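SAM dependent methyltransferase (Agrobacterium tumefaciens, PDB 2IGT) binds S-adenosylmethionine and probably transfers its methyl group to an acceptor substrate. Local coordinates at residues Trp141-Asn146 against Phe324-Pro329; Val119-Arg124 against Thr164-Leu169; Ile305-Leu310 against Pro315-Ser320; Gly60-Val65 against Glu110-Ser115. All blocks are in the same frame, centred on the assembly; numbering follows the deposited sequence. Where two conformers were deposited one is given.

Contact 1. Residues Trp141-Asn146 against Phe324-Pro329; sequences WEWLKN and FSRWEP. With ACY (acetic acid), chain H.
The indole of Trp143 carries the Arg326 side chain over one face and a carboxylate oxygen of Glu328 at its edge. Over the face, Arg326 CD sits 3.9 Å from Trp143 CE2 and makes a CH-pi contact with the five-membered ring. Beyond it the guanidinium lies almost flat on the indole, the two planes 12° apart, in an off-centre cation-pi stack with Arg326 CZ 4.5 Å from the centroid of that ring. The bend of the arginine chain at chi3 (70°) turns the guanidinium along the indole. At the edge, Trp143 NE1 donates to Glu328 OE2 over 2.8 Å with an N-H...O angle of 163°. The acceptor lies in the indole plane, but the carboxylate stands nearly upright to the ring, so the N-H meets OE2 from above the carboxylate plane. Glu328 OE1 turns back to Arg326 NE at 3.2 Å, a salt bridge whose hydrogen bond is weak. The other two guanidinium nitrogens hold an acetate, probably from the crystallisation liquor: Arg326 NH2 reaches OXT at 3.1 Å and Arg326 NH1 reaches O at 3.2 Å. The contact ties helix 138-150 to strand 318-328, near the surface of the alpha-beta sandwich; Trp143 also touches Ile228 of strand 228-231. One glutamate thus serves both the indole N-H and the arginine lying on that indole, which fixes the rotation of the ring. Glu328 probably balances part of the arginine's charge, and the acetate marks the outer side of the guanidinium as able to take an anion.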
# COMPACT_ATOMS: atom_id res chain seq x y z
N TRP A 141 15.18 31.04 -1.35
CA TRP A 141 16.54 30.60 -1.70
C TRP A 141 17.51 31.77 -1.80
O TRP A 141 18.69 31.63 -1.42
CB TRP A 141 16.60 29.82 -3.01
CG TRP A 141 15.68 28.66 -3.06
CD1 TRP A 141 15.18 27.94 -2.01
CD2 TRP A 141 15.15 28.06 -4.25
NE1 TRP A 141 14.34 26.95 -2.48
CE2 TRP A 141 14.31 27.00 -3.85
CE3 TRP A 141 15.31 28.33 -5.62
CZ2 TRP A 141 13.61 26.20 -4.78
CZ3 TRP A 141 14.60 27.54 -6.54
CH2 TRP A 141 13.77 26.49 -6.11
N GLU A 142 17.01 32.90 -2.30
CA GLU A 142 17.78 34.14 -2.38
C GLU A 142 18.15 34.67 -1.00
O GLU A 142 19.31 35.08 -0.77
CB GLU A 142 17.03 35.19 -3.22
CG GLU A 142 17.11 34.87 -4.72
CD GLU A 142 16.15 35.68 -5.60
OE1 GLU A 142 15.09 36.16 -5.13
OE2 GLU A 142 16.46 35.81 -6.80
N TRP A 143 17.18 34.67 -0.09
CA TRP A 143 17.39 35.04 1.31
C TRP A 143 18.47 34.12 1.93
O TRP A 143 19.41 34.59 2.57
CB TRP A 143 16.09 35.01 2.13
CG TRP A 143 16.37 35.22 3.59
CD1 TRP A 143 16.42 36.42 4.28
CD2 TRP A 143 16.68 34.20 4.54
NE1 TRP A 143 16.76 36.19 5.60
CE2 TRP A 143 16.92 34.84 5.79
CE3 TRP A 143 16.77 32.80 4.46
CZ2 TRP A 143 17.25 34.11 6.95
CZ3 TRP A 143 17.09 32.07 5.62
CH2 TRP A 143 17.34 32.73 6.84
N LEU A 144 18.32 32.82 1.70
CA LEU A 144 19.26 31.80 2.17
C LEU A 144 20.69 31.96 1.59
O LEU A 144 21.66 31.98 2.33
CB LEU A 144 18.69 30.42 1.84
CG LEU A 144 19.56 29.20 2.11
CD1 LEU A 144 19.82 29.05 3.59
CD2 LEU A 144 18.86 27.93 1.54
N LYS A 145 20.79 32.07 0.27
CA LYS A 145 22.08 32.33 -0.40
C LYS A 145 22.77 33.55 0.21
O LYS A 145 23.95 33.45 0.60
CB LYS A 145 21.88 32.49 -1.93
CG LYS A 145 23.19 32.62 -2.76
CD LYS A 145 22.83 32.55 -4.25
CE LYS A 145 24.04 32.72 -5.21
NZ LYS A 145 24.68 34.01 -5.00
N ASN A 146 22.07 34.68 0.28
CA ASN A 146 22.62 35.90 0.88
C ASN A 146 23.11 35.67 2.32
O ASN A 146 24.23 36.06 2.67
CB ASN A 146 21.59 37.04 0.88
CG ASN A 146 22.10 38.28 1.63
OD1 ASN A 146 21.70 38.55 2.77
ND2 ASN A 146 23.04 38.99 1.02
N PHE A 324 4.19 31.79 4.35
CA PHE A 324 5.51 31.73 4.96
C PHE A 324 5.51 32.55 6.23
O PHE A 324 4.71 33.49 6.40
CB PHE A 324 6.61 32.25 4.03
CG PHE A 324 6.65 33.77 3.92
CD1 PHE A 324 5.79 34.43 3.05
CD2 PHE A 324 7.51 34.52 4.71
CE1 PHE A 324 5.78 35.83 2.96
CE2 PHE A 324 7.53 35.92 4.63
CZ PHE A 324 6.66 36.58 3.75
N SER A 325 6.41 32.17 7.13
CA SER A 325 6.73 32.96 8.28
C SER A 325 8.22 32.78 8.57
O SER A 325 8.71 31.65 8.61
CB SER A 325 5.90 32.50 9.49
OG SER A 325 6.17 33.36 10.58
N ARG A 326 8.93 33.89 8.77
CA ARG A 326 10.36 33.87 8.95
C ARG A 326 10.76 34.69 10.19
O ARG A 326 10.45 35.89 10.29
CB ARG A 326 11.06 34.43 7.72
CG ARG A 326 12.58 34.54 7.83
CD ARG A 326 13.13 35.01 6.49
NE ARG A 326 12.75 36.40 6.29
CZ ARG A 326 12.49 36.97 5.13
NH1 ARG A 326 12.54 36.28 4.00
NH2 ARG A 326 12.16 38.26 5.12
N TRP A 327 11.42 34.01 11.13
CA TRP A 327 12.04 34.68 12.26
C TRP A 327 13.51 34.97 11.91
O TRP A 327 14.21 34.12 11.36
CB TRP A 327 11.97 33.83 13.56
CG TRP A 327 12.77 34.51 14.69
CD1 TRP A 327 12.32 35.49 15.55
CD2 TRP A 327 14.16 34.32 14.99
NE1 TRP A 327 13.35 35.88 16.40
CE2 TRP A 327 14.49 35.19 16.06
CE3 TRP A 327 15.16 33.50 14.45
CZ2 TRP A 327 15.77 35.25 16.61
CZ3 TRP A 327 16.46 33.55 15.02
CH2 TRP A 327 16.74 34.42 16.08
N GLU A 328 13.96 36.18 12.25
CA GLU A 328 15.36 36.57 12.10
C GLU A 328 15.74 37.41 13.30
O GLU A 328 14.87 38.14 13.84
CB GLU A 328 15.56 37.44 10.86
CG GLU A 328 15.44 36.73 9.51
CD GLU A 328 15.62 37.71 8.37
OE1 GLU A 328 14.64 38.38 8.00
OE2 GLU A 328 16.75 37.83 7.86
N PRO A 329 17.03 37.37 13.70
CA PRO A 329 17.45 38.18 14.84
C PRO A 329 17.48 39.65 14.48
O PRO A 329 17.52 40.50 15.39
CB PRO A 329 18.86 37.66 15.14
CG PRO A 329 19.38 37.23 13.84
CD PRO A 329 18.17 36.61 13.14
C ACY H . 12.72 38.93 1.29
O ACY H . 13.36 37.87 1.30
OXT ACY H . 12.15 39.43 2.29
CH3 ACY H . 12.60 39.67 -0.03

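Contact 2. Residues Val119-Arg124 against Thr164-Leu169; sequences VEFLGR and TGVASL
Val166, at the start of helix 166-173, pushes one methyl against the ring of Phe121 on strand 119-124. Its CG2 stands over a ring face, displaced toward the rim on the CG side: Phe121 CG is 3.9 Å away and the line to the ring centroid leans 16° from the normal, a CH-pi contact. A chi1 of 62° sets Phe121 CG in the crowded position between the backbone N and the carbonyl carbon and turns this face to Val166. The second bump comes from the strand. Val119 CG1 fits into the notch between Leu169 and Val166, 3.7 Å from Leu169 CB, 4.0 Å from Leu169 CD1 and, more loosely, 4.4 Å from Val166 CG1; the valine and leucine side chains meet at about a right angle. Val119 CG2 lies against the leucine's backbone, 4.0 Å from Leu169 C. Val166 and Leu169 lie three residues apart on the helix, and Val119 and Phe121 two apart on the strand, so each element offers two side chains from one face. The contact is wholly apolar and buried. It packs a strand of the small hairpin on the helix that follows strand 156-160 in the S-adenosylmethionine-binding part, the Val166 side chain about 12 Å from the bound SAM. Gly165 holds the N-cap position before the helix. Around this cluster, Leu114 and Leu116 of strand 111-116 also touch Phe121, Trp141 of helix 138-150 leans on Val166, and Asn194 of helix 185-198 meets both Phe121 and Leu169.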
# COMPACT_ATOMS: atom_id res chain seq x y z
N VAL A 119 22.03 26.73 -9.64
CA VAL A 119 21.99 25.31 -9.28
C VAL A 119 21.31 24.51 -10.40
O VAL A 119 20.19 24.84 -10.80
CB VAL A 119 21.18 25.14 -7.94
CG1 VAL A 119 20.83 23.70 -7.67
CG2 VAL A 119 21.98 25.72 -6.76
N GLU A 120 21.97 23.45 -10.87
CA GLU A 120 21.42 22.57 -11.89
C GLU A 120 20.69 21.37 -11.27
O GLU A 120 21.21 20.73 -10.35
CB GLU A 120 22.53 22.10 -12.85
CG GLU A 120 22.98 23.14 -13.89
CD GLU A 120 23.83 24.25 -13.31
OE1 GLU A 120 24.69 23.96 -12.44
OE2 GLU A 120 23.66 25.42 -13.74
N PHE A 121 19.49 21.08 -11.77
CA PHE A 121 18.64 20.03 -11.20
C PHE A 121 17.71 19.50 -12.29
O PHE A 121 17.70 20.02 -13.40
CB PHE A 121 17.83 20.54 -9.99
CG PHE A 121 16.87 21.66 -10.32
CD1 PHE A 121 17.30 22.98 -10.33
CD2 PHE A 121 15.52 21.39 -10.59
CE1 PHE A 121 16.41 24.01 -10.64
CE2 PHE A 121 14.64 22.41 -10.91
CZ PHE A 121 15.08 23.73 -10.93
N LEU A 122 16.95 18.46 -11.97
CA LEU A 122 16.06 17.85 -12.95
C LEU A 122 14.60 18.20 -12.71
O LEU A 122 14.10 18.08 -11.59
CB LEU A 122 16.22 16.32 -12.95
CG LEU A 122 17.61 15.77 -13.28
CD1 LEU A 122 17.70 14.28 -12.92
CD2 LEU A 122 17.96 16.02 -14.75
N GLY A 123 13.92 18.62 -13.78
CA GLY A 123 12.46 18.53 -13.82
C GLY A 123 12.12 17.06 -13.99
O GLY A 123 12.89 16.30 -14.59
N ARG A 124 10.98 16.63 -13.43
CA ARG A 124 10.63 15.20 -13.45
C ARG A 124 9.13 14.99 -13.59
O ARG A 124 8.35 15.54 -12.81
CB ARG A 124 11.16 14.50 -12.18
CG ARG A 124 10.99 12.98 -12.14
CD ARG A 124 11.61 12.37 -10.88
NE ARG A 124 13.01 12.77 -10.68
CZ ARG A 124 14.06 12.07 -11.11
NH1 ARG A 124 13.87 10.91 -11.74
NH2 ARG A 124 15.29 12.52 -10.91
N THR A 164 13.07 17.67 -3.30
CA THR A 164 14.13 17.47 -4.28
C THR A 164 15.39 18.28 -3.95
O THR A 164 16.35 18.23 -4.71
CB THR A 164 13.65 17.78 -5.71
OG1 THR A 164 13.16 19.13 -5.76
CG2 THR A 164 12.53 16.77 -6.16
N GLY A 165 15.37 19.02 -2.84
CA GLY A 165 16.58 19.59 -2.25
C GLY A 165 17.23 20.77 -2.94
O GLY A 165 18.40 21.04 -2.71
N VAL A 166 16.48 21.54 -3.74
CA VAL A 166 17.10 22.70 -4.39
C VAL A 166 17.61 23.71 -3.33
O VAL A 166 18.70 24.27 -3.48
CB VAL A 166 16.18 23.37 -5.44
CG1 VAL A 166 16.82 24.66 -6.00
CG2 VAL A 166 15.94 22.40 -6.57
N ALA A 167 16.87 23.90 -2.24
CA ALA A 167 17.36 24.78 -1.15
C ALA A 167 18.66 24.24 -0.56
O ALA A 167 19.57 25.01 -0.21
CB ALA A 167 16.30 24.97 -0.06
N SER A 168 18.72 22.92 -0.39
CA SER A 168 19.91 22.28 0.16
C SER A 168 21.10 22.56 -0.73
O SER A 168 22.20 22.83 -0.25
CB SER A 168 19.68 20.77 0.27
OG SER A 168 18.57 20.51 1.12
N LEU A 169 20.87 22.53 -2.05
CA LEU A 169 21.95 22.72 -3.00
C LEU A 169 22.40 24.18 -3.08
O LEU A 169 23.61 24.45 -3.15
CB LEU A 169 21.55 22.17 -4.39
CG LEU A 169 21.26 20.67 -4.41
CD1 LEU A 169 20.82 20.22 -5.79
CD2 LEU A 169 22.47 19.82 -3.91

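Contact 3. Residues Ile305-Leu310 against Pro315-Ser320; sequences IREAGL and PGRVLS
Ile305 and Leu319 exchange two backbone hydrogen bonds: Ile305 N to Leu319 O at 2.9 Å and Leu319 N to Ile305 O at 2.8 Å, which makes them an antiparallel hydrogen-bonded pair. Arg306 and Val318 follow as the non-hydrogen-bonded pair. Past the strand end the ladder runs on with Glu307 N to Arg317 O at 3.0 Å, and then frays, since Gly316 N to Glu307 O is weak.

Among charged groups, Glu307 and Arg317 share three bonds. The arginine comes side-on: Arg317 NE reaches Glu307 OE1 at 2.7 Å, and Arg317 NH2 reaches the syn lone pair of Glu307 OE2 at 3.1 Å, although the two planes are turned 46° apart. Arg317 N adds a third bond, 3.0 Å to Glu307 OE1, from the same face of the carboxylate as NE. Bends at chi2 (85°) and chi3 (51°) curl the arginine round to bring NE back beside its own backbone N. Ser50 binds Glu307 OE2 as well, and Arg74 O receives Arg317 NH1.

Arg306 does a different job. Its NH1 donates to Gly316 O at 2.9 Å, in the guanidinium plane, while NE pairs with Glu38 of the neighbouring strand. Nonpolar contact is slight: Val318 CG2 rests over a face of this guanidinium, and the Arg306 chain brushes Pro315 CB. This is the loop end of the beta hairpin of strands 297-306 and 318-328 in the mixed sheet, where side-chain bonds join the backbone ladder as it runs out into the connecting loop.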
# COMPACT_ATOMS: atom_id res chain seq x y z
N ILE A 305 3.55 34.12 -7.33
CA ILE A 305 4.17 34.22 -8.64
C ILE A 305 3.30 35.18 -9.45
O ILE A 305 2.07 35.07 -9.46
CB ILE A 305 4.12 32.86 -9.41
CG1 ILE A 305 4.87 31.75 -8.65
CG2 ILE A 305 4.65 33.03 -10.83
CD1 ILE A 305 4.51 30.29 -9.14
N ARG A 306 3.95 36.08 -10.18
CA ARG A 306 3.22 36.91 -11.10
C ARG A 306 3.38 36.38 -12.53
O ARG A 306 4.48 36.07 -12.96
CB ARG A 306 3.69 38.37 -11.00
CG ARG A 306 2.74 39.32 -11.74
CD ARG A 306 3.09 40.78 -11.53
NE ARG A 306 2.90 41.25 -10.15
CZ ARG A 306 1.76 41.74 -9.67
NH1 ARG A 306 0.66 41.79 -10.43
NH2 ARG A 306 1.70 42.15 -8.40
N GLU A 307 2.27 36.28 -13.25
CA GLU A 307 2.30 35.92 -14.67
C GLU A 307 3.32 36.79 -15.39
O GLU A 307 3.45 37.99 -15.10
CB GLU A 307 0.95 36.13 -15.34
CG GLU A 307 -0.12 35.19 -14.89
CD GLU A 307 -1.45 35.53 -15.50
OE1 GLU A 307 -1.72 36.73 -15.76
OE2 GLU A 307 -2.23 34.57 -15.69
N ALA A 308 4.04 36.19 -16.32
CA ALA A 308 5.05 36.95 -17.05
C ALA A 308 4.69 37.14 -18.53
O ALA A 308 5.33 37.92 -19.23
CB ALA A 308 6.43 36.30 -16.87
N GLY A 309 3.65 36.46 -18.99
CA GLY A 309 3.24 36.54 -20.38
C GLY A 309 4.25 35.88 -21.30
O GLY A 309 5.13 35.13 -20.85
N LEU A 310 4.09 36.12 -22.60
CA LEU A 310 4.92 35.49 -23.62
C LEU A 310 6.30 36.10 -23.69
O LEU A 310 7.29 35.55 -23.20
CB LEU A 310 4.28 35.65 -25.00
CG LEU A 310 3.16 34.71 -25.42
CD1 LEU A 310 2.84 34.93 -26.90
CD2 LEU A 310 3.54 33.26 -25.14
N PRO A 315 4.10 42.10 -16.60
CA PRO A 315 3.38 41.85 -15.33
C PRO A 315 1.87 41.61 -15.54
O PRO A 315 1.19 42.39 -16.23
CB PRO A 315 3.65 43.12 -14.50
CG PRO A 315 4.09 44.17 -15.50
CD PRO A 315 4.77 43.42 -16.62
N GLY A 316 1.37 40.51 -14.97
CA GLY A 316 -0.02 40.10 -15.15
C GLY A 316 -0.63 39.87 -13.78
O GLY A 316 -0.36 40.64 -12.84
N ARG A 317 -1.42 38.81 -13.66
CA ARG A 317 -2.12 38.48 -12.42
C ARG A 317 -1.19 37.78 -11.42
O ARG A 317 -0.21 37.15 -11.81
CB ARG A 317 -3.30 37.53 -12.69
CG ARG A 317 -4.64 38.20 -13.12
CD ARG A 317 -4.71 38.47 -14.61
NE ARG A 317 -4.39 37.31 -15.45
CZ ARG A 317 -5.26 36.63 -16.20
NH1 ARG A 317 -6.56 36.96 -16.24
NH2 ARG A 317 -4.83 35.62 -16.94
N VAL A 318 -1.58 37.84 -10.14
CA VAL A 318 -0.87 37.21 -9.03
C VAL A 318 -1.46 35.81 -8.80
O VAL A 318 -2.68 35.67 -8.66
CB VAL A 318 -1.02 38.11 -7.74
CG1 VAL A 318 -0.56 37.41 -6.48
CG2 VAL A 318 -0.26 39.44 -7.91
N LEU A 319 -0.60 34.80 -8.77
CA LEU A 319 -0.95 33.46 -8.34
C LEU A 319 -0.26 33.16 -7.01
O LEU A 319 0.96 32.95 -6.96
CB LEU A 319 -0.55 32.41 -9.37
CG LEU A 319 -0.84 30.95 -8.98
CD1 LEU A 319 -2.35 30.69 -8.71
CD2 LEU A 319 -0.32 30.00 -10.06
N SER A 320 -1.03 33.17 -5.93
CA SER A 320 -0.46 32.93 -4.63
C SER A 320 -0.29 31.41 -4.44
O SER A 320 -1.21 30.64 -4.71
CB SER A 320 -1.38 33.51 -3.56
OG SER A 320 -0.87 33.26 -2.27

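Contact 4. Residues Gly60-Val65 against Glu110-Ser115; sequences GDYRVV and ETWPLS
Tyr62 OH donates a hydrogen bond to a water at 2.6 Å, and that water donates in turn to Thr111 O, its oxygen lying 2.7 Å from Thr111 O. A second water repeats the idea, accepting from Asp61 N at 2.9 Å and donating to Pro113 O, so that two single-water bridges span the two segments.

Between them the rings meet. Tyr62 CD2 stands over the middle of the Trp112 indole face, 3.3 Å from Trp112 CD2, and Tyr62 CE2 is 3.4 Å from Trp112 CG. The planes are 47° apart, so the pair is oblique, neither a stack nor a T. A chi1 of 72° swings the indole over its own backbone and turns this face to Tyr62. The indole is secured elsewhere: its NE1 hydrogen-bonds Tyr59 O, and Phe125 stacks on it.

At the other end Leu114 CD2 lies against bare backbone, 3.3 Å from Gly60 N, where Gly60 has a positive phi of 57°.

The contact joins strand 62-67 of the five-stranded sheet to strand 111-116 of the two-stranded hairpin. Across this junction the two waters satisfy the Thr111 and Pro113 carbonyls, the Asp61 N-H and the Tyr62 hydroxyl, while the rings supply the direct apolar contact.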
# COMPACT_ATOMS: atom_id res chain seq x y z
N GLY A 60 12.38 25.46 -18.37
CA GLY A 60 13.45 25.23 -19.35
C GLY A 60 12.91 25.12 -20.76
O GLY A 60 12.21 26.02 -21.24
N ASP A 61 13.21 24.02 -21.44
CA ASP A 61 12.72 23.82 -22.80
C ASP A 61 11.28 23.33 -22.95
O ASP A 61 10.78 23.29 -24.05
CB ASP A 61 13.66 22.90 -23.57
CG ASP A 61 14.98 23.57 -23.90
OD1 ASP A 61 14.99 24.79 -24.21
OD2 ASP A 61 16.00 22.85 -23.84
N TYR A 62 10.60 22.97 -21.86
CA TYR A 62 9.22 22.49 -21.96
C TYR A 62 8.17 23.53 -21.56
O TYR A 62 8.31 24.22 -20.55
CB TYR A 62 9.00 21.24 -21.09
CG TYR A 62 9.75 20.00 -21.49
CD1 TYR A 62 10.17 19.78 -22.82
CD2 TYR A 62 10.01 19.00 -20.55
CE1 TYR A 62 10.85 18.63 -23.18
CE2 TYR A 62 10.67 17.82 -20.91
CZ TYR A 62 11.09 17.65 -22.21
OH TYR A 62 11.75 16.49 -22.54
N ARG A 63 7.09 23.58 -22.32
CA ARG A 63 5.91 24.36 -21.96
C ARG A 63 4.92 23.34 -21.41
O ARG A 63 4.67 22.33 -22.06
CB ARG A 63 5.37 25.06 -23.20
CG ARG A 63 4.30 26.08 -22.95
CD ARG A 63 4.36 27.20 -23.99
NE ARG A 63 5.53 28.07 -23.85
CZ ARG A 63 5.73 29.19 -24.58
NH1 ARG A 63 4.83 29.54 -25.49
NH2 ARG A 63 6.82 29.94 -24.39
N VAL A 64 4.39 23.61 -20.21
CA VAL A 64 3.64 22.66 -19.40
C VAL A 64 2.29 23.25 -19.01
O VAL A 64 2.22 24.42 -18.62
CB VAL A 64 4.49 22.31 -18.12
CG1 VAL A 64 3.72 21.55 -17.03
CG2 VAL A 64 5.77 21.55 -18.53
N VAL A 65 1.23 22.46 -19.12
CA VAL A 65 -0.09 22.84 -18.59
C VAL A 65 -0.42 21.98 -17.37
O VAL A 65 -0.31 20.73 -17.41
CB VAL A 65 -1.20 22.69 -19.66
CG1 VAL A 65 -2.61 22.95 -19.06
CG2 VAL A 65 -0.93 23.62 -20.85
N GLU A 110 11.42 10.86 -18.74
CA GLU A 110 11.04 11.13 -17.36
C GLU A 110 11.55 12.49 -16.86
O GLU A 110 10.89 13.16 -16.09
CB GLU A 110 11.57 10.02 -16.45
CG GLU A 110 11.15 10.16 -14.98
CD GLU A 110 11.96 9.28 -14.01
OE1 GLU A 110 12.83 8.51 -14.49
OE2 GLU A 110 11.71 9.35 -12.78
N THR A 111 12.73 12.90 -17.30
CA THR A 111 13.38 14.09 -16.74
C THR A 111 13.92 15.06 -17.79
O THR A 111 14.06 14.71 -18.98
CB THR A 111 14.59 13.71 -15.81
OG1 THR A 111 15.61 13.10 -16.59
CG2 THR A 111 14.15 12.79 -14.67
N TRP A 112 14.21 16.28 -17.36
CA TRP A 112 14.83 17.27 -18.22
C TRP A 112 15.62 18.27 -17.39
O TRP A 112 15.23 18.56 -16.25
CB TRP A 112 13.78 17.96 -19.11
CG TRP A 112 12.80 18.93 -18.46
CD1 TRP A 112 12.83 20.30 -18.57
CD2 TRP A 112 11.63 18.62 -17.68
NE1 TRP A 112 11.75 20.85 -17.90
CE2 TRP A 112 11.00 19.85 -17.34
CE3 TRP A 112 11.04 17.42 -17.26
CZ2 TRP A 112 9.83 19.91 -16.58
CZ3 TRP A 112 9.86 17.48 -16.48
CH2 TRP A 112 9.27 18.72 -16.16
N PRO A 113 16.73 18.78 -17.93
CA PRO A 113 17.61 19.63 -17.12
C PRO A 113 17.08 21.06 -16.92
O PRO A 113 16.54 21.69 -17.86
CB PRO A 113 18.93 19.62 -17.90
CG PRO A 113 18.51 19.43 -19.35
CD PRO A 113 17.23 18.61 -19.32
N LEU A 114 17.21 21.54 -15.69
CA LEU A 114 16.80 22.89 -15.32
C LEU A 114 17.89 23.54 -14.48
O LEU A 114 18.77 22.84 -13.95
CB LEU A 114 15.52 22.85 -14.47
CG LEU A 114 14.24 22.41 -15.19
CD1 LEU A 114 13.07 22.31 -14.24
CD2 LEU A 114 13.92 23.37 -16.34
N SER A 115 17.87 24.87 -14.38
CA SER A 115 18.73 25.56 -13.42
C SER A 115 18.10 26.84 -12.90
O SER A 115 17.49 27.59 -13.65
CB SER A 115 20.15 25.81 -13.98
OG SER A 115 20.20 26.96 -14.81
O HOH W 1 15.14 22.13 -20.36
O HOH W 2 11.91 14.79 -20.61

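Along the chain contact 4 closes first; contacts 1 and 2 then interleave, and contact 3 falls between the two segments of contact 1. Contacts 2 and 4, with centres about 13 Å apart, share the small sheet of strands 111-116 and 119-124. Contacts 1 and 2, whose centres are about 18 Å apart, touch through Trp141 and Leu144 of helix 138-150. Contacts 1 and 3 lie on strand 318-328 of the eight-stranded sheet, centres about 23 Å apart; contact 3 meets contact 4 where Leu310 packs on Arg63. Contact 1 holds a helix to the large sheet, while contacts 2 and 4 connect helix 166-173 through the small hairpin to the five-stranded sheet.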